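Local coordinates for outer membrane protein assembly factor BamA (Haemophilus ducreyi, PDB 4K3C) that probably helps to assemble and insert beta-barrel proteins into the outer membrane as part of the Bam complex, at residues S342-Y347 with P385-Y390; G372-N377 with N429-A434; G404-K409 with A462-T467. One frame throughout, in Å; residues are numbered along the deposited sequence.

Contact 1 (S342-Y347 with P385-Y390)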
ATOM      1  N   SER A 342       2.722  -6.375 -29.140  1.00 48.40           N
ATOM      2  CA  SER A 342       1.953  -5.145 -28.954  1.00 35.09           C
ATOM      3  C   SER A 342       2.044  -4.277 -30.196  1.00 49.40           C
ATOM      4  O   SER A 342       2.931  -4.470 -31.035  1.00 42.86           O
ATOM      5  CB  SER A 342       2.427  -4.352 -27.740  1.00 34.13           C
ATOM      6  OG  SER A 342       2.690  -5.197 -26.643  1.00 82.04           O
ATOM      7  N   ASP A 343       1.118  -3.331 -30.315  1.00 35.88           N
ATOM      8  CA  ASP A 343       1.292  -2.179 -31.193  1.00 56.96           C
ATOM      9  C   ASP A 343       2.180  -1.176 -30.412  1.00 56.68           C
ATOM     10  O   ASP A 343       2.976  -1.570 -29.541  1.00 63.01           O
ATOM     11  CB  ASP A 343      -0.090  -1.596 -31.531  1.00 56.68           C
ATOM     12  CG  ASP A 343      -1.004  -2.606 -32.284  1.00 63.82           C
ATOM     13  OD1 ASP A 343      -0.476  -3.355 -33.130  1.00 78.53           O
ATOM     14  OD2 ASP A 343      -2.240  -2.659 -32.046  1.00 44.95           O
ATOM     15  N   ASN A 344       2.073   0.110 -30.685  1.00 46.39           N
ATOM     16  CA  ASN A 344       2.564   1.088 -29.683  1.00 55.85           C
ATOM     17  C   ASN A 344       4.058   1.165 -29.227  1.00 78.74           C
ATOM     18  O   ASN A 344       4.625   2.272 -29.231  1.00 78.05           O
ATOM     19  CB  ASN A 344       1.640   1.088 -28.470  1.00 41.82           C
ATOM     20  CG  ASN A 344       0.415   1.915 -28.706  1.00 50.04           C
ATOM     21  OD1 ASN A 344       0.417   2.809 -29.564  1.00 54.53           O
ATOM     22  ND2 ASN A 344      -0.646   1.635 -27.957  1.00 54.60           N
ATOM     23  N   LYS A 345       4.662   0.046 -28.793  1.00 60.93           N
ATOM     24  CA  LYS A 345       6.136  -0.042 -28.597  1.00 54.14           C
ATOM     25  C   LYS A 345       6.825   1.041 -27.738  1.00 49.91           C
ATOM     26  O   LYS A 345       7.594   1.868 -28.260  1.00 41.14           O
ATOM     27  CB  LYS A 345       6.863  -0.103 -29.952  1.00 45.52           C
ATOM     28  CG  LYS A 345       7.302  -1.489 -30.373  1.00 53.84           C
ATOM     29  CD  LYS A 345       7.828  -1.483 -31.801  1.00 62.78           C
ATOM     30  CE  LYS A 345       8.096  -2.889 -32.304  1.00 61.37           C
ATOM     31  NZ  LYS A 345       9.544  -3.217 -32.296  1.00 59.25           N
ATOM     32  N   TYR A 346       6.594   1.016 -26.430  1.00 39.26           N
ATOM     33  CA  TYR A 346       7.155   2.046 -25.554  1.00 40.18           C
ATOM     34  C   TYR A 346       7.468   1.477 -24.165  1.00 51.17           C
ATOM     35  O   TYR A 346       7.181   0.305 -23.880  1.00 50.87           O
ATOM     36  CB  TYR A 346       6.178   3.212 -25.435  1.00 46.91           C
ATOM     37  CG  TYR A 346       4.882   2.849 -24.715  1.00 54.75           C
ATOM     38  CD1 TYR A 346       3.842   2.195 -25.387  1.00 58.62           C
ATOM     39  CD2 TYR A 346       4.702   3.144 -23.366  1.00 52.99           C
ATOM     40  CE1 TYR A 346       2.657   1.850 -24.737  1.00 56.36           C
ATOM     41  CE2 TYR A 346       3.517   2.802 -22.710  1.00 61.34           C
ATOM     42  CZ  TYR A 346       2.497   2.155 -23.402  1.00 56.24           C
ATOM     43  OH  TYR A 346       1.324   1.825 -22.754  1.00 49.27           O
ATOM     44  N   TYR A 347       8.060   2.298 -23.300  1.00 55.94           N
ATOM     45  CA  TYR A 347       8.321   1.875 -21.921  1.00 50.43           C
ATOM     46  C   TYR A 347       8.172   3.016 -20.950  1.00 50.05           C
ATOM     47  O   TYR A 347       8.354   4.166 -21.319  1.00 59.55           O
ATOM     48  CB  TYR A 347       9.707   1.253 -21.758  1.00 41.98           C
ATOM     49  CG  TYR A 347      10.836   2.081 -22.304  1.00 46.46           C
ATOM     50  CD1 TYR A 347      11.393   3.126 -21.562  1.00 39.99           C
ATOM     51  CD2 TYR A 347      11.374   1.803 -23.559  1.00 52.76           C
ATOM     52  CE1 TYR A 347      12.460   3.888 -22.067  1.00 36.09           C
ATOM     53  CE2 TYR A 347      12.429   2.554 -24.070  1.00 55.74           C
ATOM     54  CZ  TYR A 347      12.966   3.597 -23.324  1.00 49.29           C
ATOM     55  OH  TYR A 347      14.005   4.331 -23.852  1.00 51.86           O
ATOM     56  N   PRO A 385       2.497   6.917 -27.038  1.00 40.52           N
ATOM     57  CA  PRO A 385       1.084   7.232 -27.253  1.00 49.14           C
ATOM     58  C   PRO A 385       0.689   8.473 -26.461  1.00 49.46           C
ATOM     59  O   PRO A 385       0.804   8.425 -25.242  1.00 46.69           O
ATOM     60  CB  PRO A 385       0.363   6.012 -26.673  1.00 47.80           C
ATOM     61  CG  PRO A 385       1.338   4.919 -26.697  1.00 36.55           C
ATOM     62  CD  PRO A 385       2.702   5.548 -26.544  1.00 43.51           C
ATOM     63  N   PHE A 386       0.214   9.527 -27.130  1.00 49.84           N
ATOM     64  CA  PHE A 386      -0.011  10.840 -26.502  1.00 50.87           C
ATOM     65  C   PHE A 386      -0.885  10.850 -25.254  1.00 44.81           C
ATOM     66  O   PHE A 386      -0.795  11.760 -24.423  1.00 40.24           O
ATOM     67  CB  PHE A 386      -0.570  11.848 -27.509  1.00 55.37           C
ATOM     68  CG  PHE A 386      -1.891  11.445 -28.123  1.00 52.86           C
ATOM     69  CD1 PHE A 386      -3.089  11.682 -27.467  1.00 40.17           C
ATOM     70  CD2 PHE A 386      -1.931  10.869 -29.385  1.00 61.20           C
ATOM     71  CE1 PHE A 386      -4.295  11.330 -28.052  1.00 45.67           C
ATOM     72  CE2 PHE A 386      -3.143  10.508 -29.977  1.00 54.80           C
ATOM     73  CZ  PHE A 386      -4.322  10.738 -29.313  1.00 42.89           C
ATOM     74  N   TYR A 387      -1.736   9.850 -25.126  1.00 32.44           N
ATOM     75  CA  TYR A 387      -2.623   9.766 -23.977  1.00 40.00           C
ATOM     76  C   TYR A 387      -1.942   9.107 -22.800  1.00 38.23           C
ATOM     77  O   TYR A 387      -2.573   8.830 -21.789  1.00 42.76           O
ATOM     78  CB  TYR A 387      -3.894   8.993 -24.338  1.00 45.82           C
ATOM     79  CG  TYR A 387      -3.679   7.639 -25.000  1.00 40.49           C
ATOM     80  CD1 TYR A 387      -3.564   7.523 -26.380  1.00 41.25           C
ATOM     81  CD2 TYR A 387      -3.618   6.480 -24.245  1.00 32.80           C
ATOM     82  CE1 TYR A 387      -3.389   6.291 -26.981  1.00 46.60           C
ATOM     83  CE2 TYR A 387      -3.445   5.243 -24.833  1.00 38.10           C
ATOM     84  CZ  TYR A 387      -3.338   5.147 -26.201  1.00 49.15           C
ATOM     85  OH  TYR A 387      -3.174   3.907 -26.790  1.00 50.48           O
ATOM     86  N   GLN A 388      -0.651   8.841 -22.959  1.00 44.00           N
ATOM     87  CA  GLN A 388       0.153   8.158 -21.961  1.00 42.76           C
ATOM     88  C   GLN A 388       1.203   9.138 -21.444  1.00 51.27           C
ATOM     89  O   GLN A 388       2.197   8.737 -20.844  1.00 56.11           O
ATOM     90  CB  GLN A 388       0.851   6.967 -22.613  1.00 44.01           C
ATOM     91  CG  GLN A 388       1.080   5.794 -21.702  1.00 58.76           C
ATOM     92  CD  GLN A 388      -0.156   4.931 -21.553  1.00 66.01           C
ATOM     93  OE1 GLN A 388      -1.196   5.214 -22.142  1.00 60.64           O
ATOM     94  NE2 GLN A 388      -0.044   3.868 -20.764  1.00 75.95           N
ATOM     95  N   LEU A 389       0.984  10.424 -21.693  1.00 30.13           N
ATOM     96  CA  LEU A 389       1.946  11.459 -21.310  1.00 38.42           C
ATOM     97  C   LEU A 389       1.744  12.053 -19.894  1.00 40.10           C
ATOM     98  O   LEU A 389       0.696  11.906 -19.288  1.00 43.07           O
ATOM     99  CB  LEU A 389       1.948  12.580 -22.350  1.00 40.88           C
ATOM    100  CG  LEU A 389       2.636  12.303 -23.682  1.00 32.17           C
ATOM    101  CD1 LEU A 389       2.583  13.536 -24.515  1.00 33.22           C
ATOM    102  CD2 LEU A 389       4.048  11.925 -23.423  1.00 32.04           C
ATOM    103  N   TYR A 390       2.764  12.723 -19.371  1.00 47.18           N
ATOM    104  CA  TYR A 390       2.691  13.274 -18.021  1.00 41.74           C
ATOM    105  C   TYR A 390       2.362  14.759 -17.976  1.00 43.25           C
ATOM    106  O   TYR A 390       2.611  15.515 -18.907  1.00 43.08           O
ATOM    107  CB  TYR A 390       4.001  13.069 -17.283  1.00 43.10           C
ATOM    108  CG  TYR A 390       4.520  11.654 -17.289  1.00 50.72           C
ATOM    109  CD1 TYR A 390       3.801  10.627 -16.704  1.00 47.01           C
ATOM    110  CD2 TYR A 390       5.754  11.352 -17.849  1.00 55.30           C
ATOM    111  CE1 TYR A 390       4.277   9.350 -16.685  1.00 27.76           C
ATOM    112  CE2 TYR A 390       6.241  10.055 -17.838  1.00 54.23           C
ATOM    113  CZ  TYR A 390       5.491   9.059 -17.250  1.00 46.56           C
ATOM    114  OH  TYR A 390       5.965   7.765 -17.229  1.00 47.02           O
TER

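Contact 2 (G372-N377 with N429-A434)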
ATOM      1  N   GLY A 372       9.536  12.847  -6.907  1.00 48.37           N
ATOM      2  CA  GLY A 372       9.123  11.870  -7.884  1.00 27.52           C
ATOM      3  C   GLY A 372       9.722  12.112  -9.249  1.00 42.58           C
ATOM      4  O   GLY A 372       9.879  13.250  -9.676  1.00 50.35           O
ATOM      5  N   LEU A 373      10.045  11.025  -9.939  1.00 31.23           N
ATOM      6  CA  LEU A 373      10.669  11.082 -11.239  1.00 35.21           C
ATOM      7  C   LEU A 373       9.925  10.128 -12.149  1.00 50.37           C
ATOM      8  O   LEU A 373       9.709   8.968 -11.795  1.00 59.36           O
ATOM      9  CB  LEU A 373      12.102  10.618 -11.096  1.00 55.21           C
ATOM     10  CG  LEU A 373      13.226  11.450 -11.694  1.00 72.93           C
ATOM     11  CD1 LEU A 373      14.541  10.975 -11.075  1.00 70.73           C
ATOM     12  CD2 LEU A 373      13.252  11.315 -13.223  1.00 81.98           C
ATOM     13  N   ALA A 374       9.526  10.620 -13.318  1.00 51.06           N
ATOM     14  CA  ALA A 374       8.744   9.834 -14.271  1.00 38.19           C
ATOM     15  C   ALA A 374       9.284  10.022 -15.669  1.00 46.86           C
ATOM     16  O   ALA A 374       9.481  11.145 -16.115  1.00 62.53           O
ATOM     17  CB  ALA A 374       7.311  10.257 -14.243  1.00 28.49           C
ATOM     18  N   TYR A 375       9.494   8.928 -16.377  1.00 40.09           N
ATOM     19  CA  TYR A 375      10.063   9.025 -17.702  1.00 36.95           C
ATOM     20  C   TYR A 375       9.533   7.951 -18.635  1.00 40.08           C
ATOM     21  O   TYR A 375       9.522   6.768 -18.302  1.00 41.71           O
ATOM     22  CB  TYR A 375      11.577   8.933 -17.624  1.00 30.41           C
ATOM     23  CG  TYR A 375      12.226   8.854 -18.969  1.00 31.36           C
ATOM     24  CD1 TYR A 375      12.122   9.894 -19.869  1.00 44.47           C
ATOM     25  CD2 TYR A 375      12.939   7.737 -19.343  1.00 42.17           C
ATOM     26  CE1 TYR A 375      12.726   9.829 -21.115  1.00 46.40           C
ATOM     27  CE2 TYR A 375      13.543   7.651 -20.584  1.00 45.25           C
ATOM     28  CZ  TYR A 375      13.439   8.703 -21.462  1.00 48.68           C
ATOM     29  OH  TYR A 375      14.043   8.615 -22.691  1.00 53.57           O
ATOM     30  N   THR A 376       9.098   8.381 -19.813  1.00 42.29           N
ATOM     31  CA  THR A 376       8.658   7.469 -20.848  1.00 41.73           C
ATOM     32  C   THR A 376       9.492   7.708 -22.077  1.00 42.15           C
ATOM     33  O   THR A 376       9.787   8.844 -22.417  1.00 44.69           O
ATOM     34  CB  THR A 376       7.176   7.725 -21.268  1.00 44.22           C
ATOM     35  OG1 THR A 376       6.356   7.880 -20.107  1.00 55.99           O
ATOM     36  CG2 THR A 376       6.626   6.567 -22.106  1.00 34.24           C
ATOM     37  N   ASN A 377       9.868   6.633 -22.749  1.00 48.57           N
ATOM     38  CA  ASN A 377      10.187   6.738 -24.165  1.00 55.01           C
ATOM     39  C   ASN A 377       9.731   5.542 -24.981  1.00 54.39           C
ATOM     40  O   ASN A 377       9.225   4.545 -24.442  1.00 47.29           O
ATOM     41  CB  ASN A 377      11.658   7.051 -24.437  1.00 50.16           C
ATOM     42  CG  ASN A 377      11.827   8.055 -25.572  1.00 52.32           C
ATOM     43  OD1 ASN A 377      11.872   7.693 -26.750  1.00 49.28           O
ATOM     44  ND2 ASN A 377      11.889   9.328 -25.216  1.00 58.85           N
ATOM     45  N   ASN A 429       6.935  13.667 -21.766  1.00 31.78           N
ATOM     46  CA  ASN A 429       7.433  12.330 -21.438  1.00 33.99           C
ATOM     47  C   ASN A 429       8.465  12.291 -20.310  1.00 37.92           C
ATOM     48  O   ASN A 429       9.134  11.265 -20.093  1.00 40.51           O
ATOM     49  CB  ASN A 429       7.993  11.625 -22.674  1.00 34.35           C
ATOM     50  CG  ASN A 429       9.265  12.270 -23.178  1.00 40.52           C
ATOM     51  OD1 ASN A 429       9.394  13.496 -23.185  1.00 45.51           O
ATOM     52  ND2 ASN A 429      10.213  11.451 -23.602  1.00 33.72           N
ATOM     53  N   ALA A 430       8.588  13.407 -19.593  1.00 30.73           N
ATOM     54  CA  ALA A 430       9.539  13.517 -18.483  1.00 35.75           C
ATOM     55  C   ALA A 430       9.018  14.481 -17.443  1.00 38.04           C
ATOM     56  O   ALA A 430       8.711  15.628 -17.744  1.00 40.97           O
ATOM     57  CB  ALA A 430      10.873  13.958 -18.964  1.00 31.17           C
ATOM     58  N   MET A 431       8.910  13.994 -16.218  1.00 29.20           N
ATOM     59  CA  MET A 431       8.357  14.764 -15.130  1.00 34.37           C
ATOM     60  C   MET A 431       9.310  14.607 -13.945  1.00 41.38           C
ATOM     61  O   MET A 431       9.837  13.521 -13.711  1.00 41.87           O
ATOM     62  CB  MET A 431       6.945  14.260 -14.789  1.00 31.76           C
ATOM     63  CG  MET A 431       6.330  14.898 -13.567  1.00 44.70           C
ATOM     64  SD  MET A 431       4.531  14.951 -13.537  1.00 27.63           S
ATOM     65  CE  MET A 431       4.168  13.239 -13.250  1.00 29.13           C
ATOM     66  N   VAL A 432       9.595  15.700 -13.250  1.00 28.59           N
ATOM     67  CA  VAL A 432      10.217  15.616 -11.950  1.00 29.32           C
ATOM     68  C   VAL A 432       9.444  16.570 -11.057  1.00 34.61           C
ATOM     69  O   VAL A 432       9.020  17.650 -11.484  1.00 38.00           O
ATOM     70  CB  VAL A 432      11.743  15.964 -11.959  1.00 38.95           C
ATOM     71  CG1 VAL A 432      12.350  15.715 -10.593  1.00 28.86           C
ATOM     72  CG2 VAL A 432      12.500  15.143 -12.985  1.00 31.65           C
ATOM     73  N   ASN A 433       9.221  16.151  -9.825  1.00 27.89           N
ATOM     74  CA  ASN A 433       8.599  17.018  -8.853  1.00 27.80           C
ATOM     75  C   ASN A 433       9.284  16.759  -7.530  1.00 42.35           C
ATOM     76  O   ASN A 433       9.867  15.692  -7.329  1.00 42.14           O
ATOM     77  CB  ASN A 433       7.110  16.720  -8.739  1.00 35.12           C
ATOM     78  CG  ASN A 433       6.830  15.344  -8.134  1.00 39.06           C
ATOM     79  OD1 ASN A 433       7.392  14.342  -8.558  1.00 32.44           O
ATOM     80  ND2 ASN A 433       5.971  15.303  -7.129  1.00 47.21           N
ATOM     81  N   ALA A 434       9.246  17.737  -6.636  1.00 36.55           N
ATOM     82  CA  ALA A 434       9.726  17.502  -5.287  1.00 30.88           C
ATOM     83  C   ALA A 434       9.033  18.465  -4.372  1.00 35.46           C
ATOM     84  O   ALA A 434       8.352  19.388  -4.831  1.00 41.19           O
ATOM     85  CB  ALA A 434      11.191  17.668  -5.204  1.00 28.58           C
TER

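Contact 3 (G404-K409 with A462-T467)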
ATOM      1  N   GLY A 404      -2.897  19.201 -13.803  1.00 48.25           N
ATOM      2  CA  GLY A 404      -2.532  19.010 -15.195  1.00 50.31           C
ATOM      3  C   GLY A 404      -2.245  20.278 -15.967  1.00 56.54           C
ATOM      4  O   GLY A 404      -2.292  20.278 -17.195  1.00 65.81           O
ATOM      5  N   SER A 405      -1.932  21.349 -15.244  1.00 54.57           N
ATOM      6  CA  SER A 405      -1.649  22.641 -15.858  1.00 51.08           C
ATOM      7  C   SER A 405      -0.185  22.803 -16.239  1.00 41.70           C
ATOM      8  O   SER A 405       0.166  23.725 -16.966  1.00 54.04           O
ATOM      9  CB  SER A 405      -2.077  23.784 -14.934  1.00 58.25           C
ATOM     10  OG  SER A 405      -1.420  23.696 -13.688  1.00 64.25           O
ATOM     11  N   ILE A 406       0.667  21.902 -15.765  1.00 40.13           N
ATOM     12  CA  ILE A 406       2.104  21.989 -16.024  1.00 41.57           C
ATOM     13  C   ILE A 406       2.637  20.988 -17.055  1.00 43.14           C
ATOM     14  O   ILE A 406       2.797  19.814 -16.755  1.00 30.34           O
ATOM     15  CB  ILE A 406       2.912  21.757 -14.733  1.00 42.53           C
ATOM     16  CG1 ILE A 406       2.341  22.586 -13.588  1.00 48.48           C
ATOM     17  CG2 ILE A 406       4.371  22.079 -14.956  1.00 30.43           C
ATOM     18  CD1 ILE A 406       2.456  24.052 -13.815  1.00 58.74           C
ATOM     19  N   GLY A 407       2.954  21.462 -18.253  1.00 31.89           N
ATOM     20  CA  GLY A 407       3.638  20.634 -19.230  1.00 32.10           C
ATOM     21  C   GLY A 407       3.602  21.276 -20.602  1.00 41.72           C
ATOM     22  O   GLY A 407       3.125  22.401 -20.735  1.00 44.51           O
ATOM     23  N   PRO A 408       4.086  20.562 -21.636  1.00 41.80           N
ATOM     24  CA  PRO A 408       4.055  21.124 -22.995  1.00 44.92           C
ATOM     25  C   PRO A 408       2.640  21.473 -23.465  1.00 49.25           C
ATOM     26  O   PRO A 408       1.675  20.771 -23.156  1.00 45.33           O
ATOM     27  CB  PRO A 408       4.655  20.011 -23.863  1.00 35.37           C
ATOM     28  CG  PRO A 408       5.456  19.165 -22.911  1.00 34.24           C
ATOM     29  CD  PRO A 408       4.719  19.231 -21.595  1.00 36.17           C
ATOM     30  N   LYS A 409       2.535  22.573 -24.206  1.00 50.96           N
ATOM     31  CA  LYS A 409       1.260  23.065 -24.710  1.00 45.30           C
ATOM     32  C   LYS A 409       0.890  22.476 -26.073  1.00 46.11           C
ATOM     33  O   LYS A 409       1.761  22.134 -26.880  1.00 41.62           O
ATOM     34  CB  LYS A 409       1.294  24.594 -24.781  1.00 42.85           C
ATOM     35  CG  LYS A 409       1.504  25.260 -23.419  1.00 52.56           C
ATOM     36  CD  LYS A 409       0.560  24.685 -22.356  1.00 64.12           C
ATOM     37  CE  LYS A 409       0.811  25.264 -20.966  1.00 73.65           C
ATOM     38  NZ  LYS A 409       0.629  26.751 -20.901  1.00 79.39           N
ATOM     39  N   ALA A 462       7.934  21.498  -9.479  1.00 43.25           N
ATOM     40  CA  ALA A 462       7.671  20.476 -10.490  1.00 43.55           C
ATOM     41  C   ALA A 462       8.086  20.959 -11.880  1.00 49.91           C
ATOM     42  O   ALA A 462       8.234  22.163 -12.115  1.00 58.37           O
ATOM     43  CB  ALA A 462       6.207  20.110 -10.484  1.00 40.20           C
ATOM     44  N   THR A 463       8.283  20.014 -12.795  1.00 42.27           N
ATOM     45  CA  THR A 463       8.738  20.338 -14.140  1.00 41.49           C
ATOM     46  C   THR A 463       8.358  19.216 -15.107  1.00 36.30           C
ATOM     47  O   THR A 463       8.726  18.068 -14.907  1.00 34.36           O
ATOM     48  CB  THR A 463      10.281  20.605 -14.175  1.00 30.18           C
ATOM     49  OG1 THR A 463      10.758  20.589 -15.527  1.00 39.25           O
ATOM     50  CG2 THR A 463      11.009  19.540 -13.409  1.00 29.78           C
ATOM     51  N   VAL A 464       7.611  19.554 -16.151  1.00 39.62           N
ATOM     52  CA  VAL A 464       7.248  18.580 -17.176  1.00 37.04           C
ATOM     53  C   VAL A 464       7.701  19.008 -18.562  1.00 41.11           C
ATOM     54  O   VAL A 464       7.271  20.029 -19.093  1.00 64.20           O
ATOM     55  CB  VAL A 464       5.725  18.343 -17.248  1.00 36.25           C
ATOM     56  CG1 VAL A 464       5.425  17.342 -18.347  1.00 40.32           C
ATOM     57  CG2 VAL A 464       5.188  17.852 -15.922  1.00 39.06           C
ATOM     58  N   TRP A 465       8.543  18.201 -19.171  1.00 31.63           N
ATOM     59  CA  TRP A 465       9.060  18.540 -20.478  1.00 37.87           C
ATOM     60  C   TRP A 465       8.999  17.394 -21.474  1.00 39.75           C
ATOM     61  O   TRP A 465       8.758  16.249 -21.099  1.00 38.71           O
ATOM     62  CB  TRP A 465      10.493  19.062 -20.364  1.00 40.64           C
ATOM     63  CG  TRP A 465      11.603  18.044 -20.069  1.00 37.85           C
ATOM     64  CD1 TRP A 465      12.510  17.563 -20.955  1.00 33.77           C
ATOM     65  CD2 TRP A 465      11.933  17.457 -18.803  1.00 32.11           C
ATOM     66  NE1 TRP A 465      13.376  16.711 -20.333  1.00 33.46           N
ATOM     67  CE2 TRP A 465      13.048  16.634 -19.006  1.00 32.46           C
ATOM     68  CE3 TRP A 465      11.386  17.543 -17.521  1.00 52.34           C
ATOM     69  CZ2 TRP A 465      13.636  15.900 -17.982  1.00 31.97           C
ATOM     70  CZ3 TRP A 465      11.967  16.806 -16.505  1.00 47.95           C
ATOM     71  CH2 TRP A 465      13.084  15.998 -16.744  1.00 31.12           C
ATOM     72  N   ASN A 466       9.242  17.739 -22.737  1.00 34.20           N
ATOM     73  CA  ASN A 466       9.255  16.829 -23.865  1.00 47.59           C
ATOM     74  C   ASN A 466      10.688  16.688 -24.346  1.00 44.24           C
ATOM     75  O   ASN A 466      11.209  17.586 -25.015  1.00 44.28           O
ATOM     76  CB  ASN A 466       8.408  17.450 -24.981  1.00 54.88           C
ATOM     77  CG  ASN A 466       8.401  16.638 -26.279  1.00 53.57           C
ATOM     78  OD1 ASN A 466       9.254  15.768 -26.515  1.00 40.48           O
ATOM     79  ND2 ASN A 466       7.425  16.945 -27.149  1.00 56.01           N
ATOM     80  N   THR A 467      11.313  15.554 -24.042  1.00 39.70           N
ATOM     81  CA  THR A 467      12.665  15.266 -24.523  1.00 36.16           C
ATOM     82  C   THR A 467      12.841  15.337 -26.038  1.00 47.56           C
ATOM     83  O   THR A 467      13.941  15.596 -26.517  1.00 53.04           O
ATOM     84  CB  THR A 467      13.140  13.882 -24.093  1.00 39.50           C
ATOM     85  OG1 THR A 467      12.312  12.890 -24.719  1.00 36.73           O
ATOM     86  CG2 THR A 467      13.064  13.739 -22.583  1.00 34.43           C
TER

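Contact 1 (S342-Y347 with P385-Y390)
P385 sits on the ring of Y346 as a CH-pi contact. Its CD atom lies 4.1 Å from the centroid of that ring and 24° off the ring normal, toward the rim on the CD1 side. The two side chains cross at about a right angle, and the CG of Y346 lies between its own N and carbonyl carbon (chi1 66°), which carries the ring under the proline. The next pyrrolidine atom, P385 CG, turns to the carboxamide of N344 and rests 3.7 Å from N344 OD1. Within its own segment, P385 CB stands over a face of the Y387 ring, so the proline is held between two tyrosines. Q388 takes the far end of Y346: with its chain bent at chi2, it brings NE2 to 3.2 Å from Y346 OH, at an angle too poor for a hydrogen bond. Likewise Y387 OH stops 3.6 Å from N344 ND2, its ring 65° from the amide plane.

The polar ends are fixed from outside. N344 OD1 pairs with Y285 OH and N344 ND2 with D307 OD1, while Y346 OH and Q388 NE2 have weak bonds to K336 and Q348. Within the loop, Q388 N bonds to P385 O and folds 385-388 into a turn. The contact thus brings the short turn leading into strand 346-358 against the long extracellular loop 6 of the Omp85 barrel. With no hydrogen bond across it, the loop is held here by dispersion and shape, and the buried amide of N344 is satisfied by Y285 of helix 280-288 and D307 of strand 303-317.

Contact 2 (G372-N377 with N429-A434)
Two neighbouring staves of the transmembrane barrel meet here: strand 366-378 and strand 430-440 run antiparallel, their axes 4.8 Å apart and their directions 179° from one another. G372 with N433 and A374 with M431 are hydrogen-bonded pairs, each closed by two backbone bonds; A374 N to M431 O and M431 N to A374 O are both 2.9 Å. L373 with V432 and Y375 with A430 are the non-hydrogen-bonded pairs between and beyond them. There CA-H...O contacts add to the ladder, as from A430 CA to A374 O.

The ladder extends to N429, just ahead of strand 430-440. The carbonyl O of N429 accepts T376 N at 2.9 Å. Its side chain then reaches back to the same residue: with CG between the backbone N and the carbonyl carbon (chi1 68°), ND2 donates to T376 O at 2.9 Å, nearly in line with that carbonyl. ND2 also bonds to T467 OG1 beyond the next strand, so one amide ties three chain segments.

In the Omp85 barrel these strands are joined through the long loop 6, and the alternation of side chains sorts its two faces. A374 and M431 meet CB to CB at 4.1 Å on the side where A374 also touches Y390 of that loop and M431 touches V464, consistent with the lumen. The other side, which carries the exposed L373, probably faces lipid. Here L373 CD2 lies beside V432 CG2 at 3.9 Å, both side chains pointing the same way. The ring of Y375, its CG anti to N (chi1 173°), swings along the strand toward N429, and A430 CB approaches it at the edge, near its plane, 4.3 Å from Y375 CD1.

Contact 3 (G404-K409 with A462-T467)
V464 and the extended I406-P408 segment meet where loop 6 of the Omp85 barrel, folded back inside, touches the inner wall near the end of strand 453-465. The loop approaches this wall just after a classic beta bulge, in which S405 and I406 both face A392, and there it runs almost alongside residues 464-466, the two directions only 7° apart. No hydrogen bond joins them; V464 does most of the work, packing on backbone as much as on side chains.

V464 CB lies 3.3 Å from I406 O and faces the backbone of G407, with G407 CA 3.7 Å away. From there the two methyls part. CG1, anti to the backbone N (chi1 179°), goes toward the proline and lies 3.8 Å from P408 CD, the two side chains crossing at about a right angle; the carbonyl O of Y390, farther up the same loop, also comes close to this methyl. CG2, anti to the carbonyl carbon, turns the other way. It packs against I406 O, and beyond that carbonyl its neighbour is I406 CG2 at 4.4 Å. The valine is therefore straddled by this extended segment, a methyl for each flanking residue and the glycine, which has no side chain, opposite its CB. A392 and M431 pack against the same valine.

T463 and W465, on either side of V464 in sequence, point away from the loop, as alternation along a strand demands, and W465 packs on A430 and Y485. Within loop 6 itself, the carbonyl O of P408 is bonded by I426 and G427. Past the strand end N466 turns toward the loop again: its OD1 is taken by K468 N, and its CB lies 4.0 Å from P408 CG.

All three contacts belong to the Omp85 barrel of a construct that also carries two POTRA domains. Strands 346-358, 366-378, 430-440 and 453-465 are consecutive neighbours in its wall. Loop 6, running from 366-378 to 430-440, supplies one side of contacts 1 and 3, whereas contact 2 closes the wall across the loop's two ends. Centres of contacts 2 and 3 are about 10 Å apart, those of 1 and 2 about 15 Å, and those of 1 and 3 about 17 Å. Along the chain, contact 2 interleaves with each of the others, while contact 1 closes before contact 3 opens. The loop is thereby fastened at successive points to the barrel that carries it.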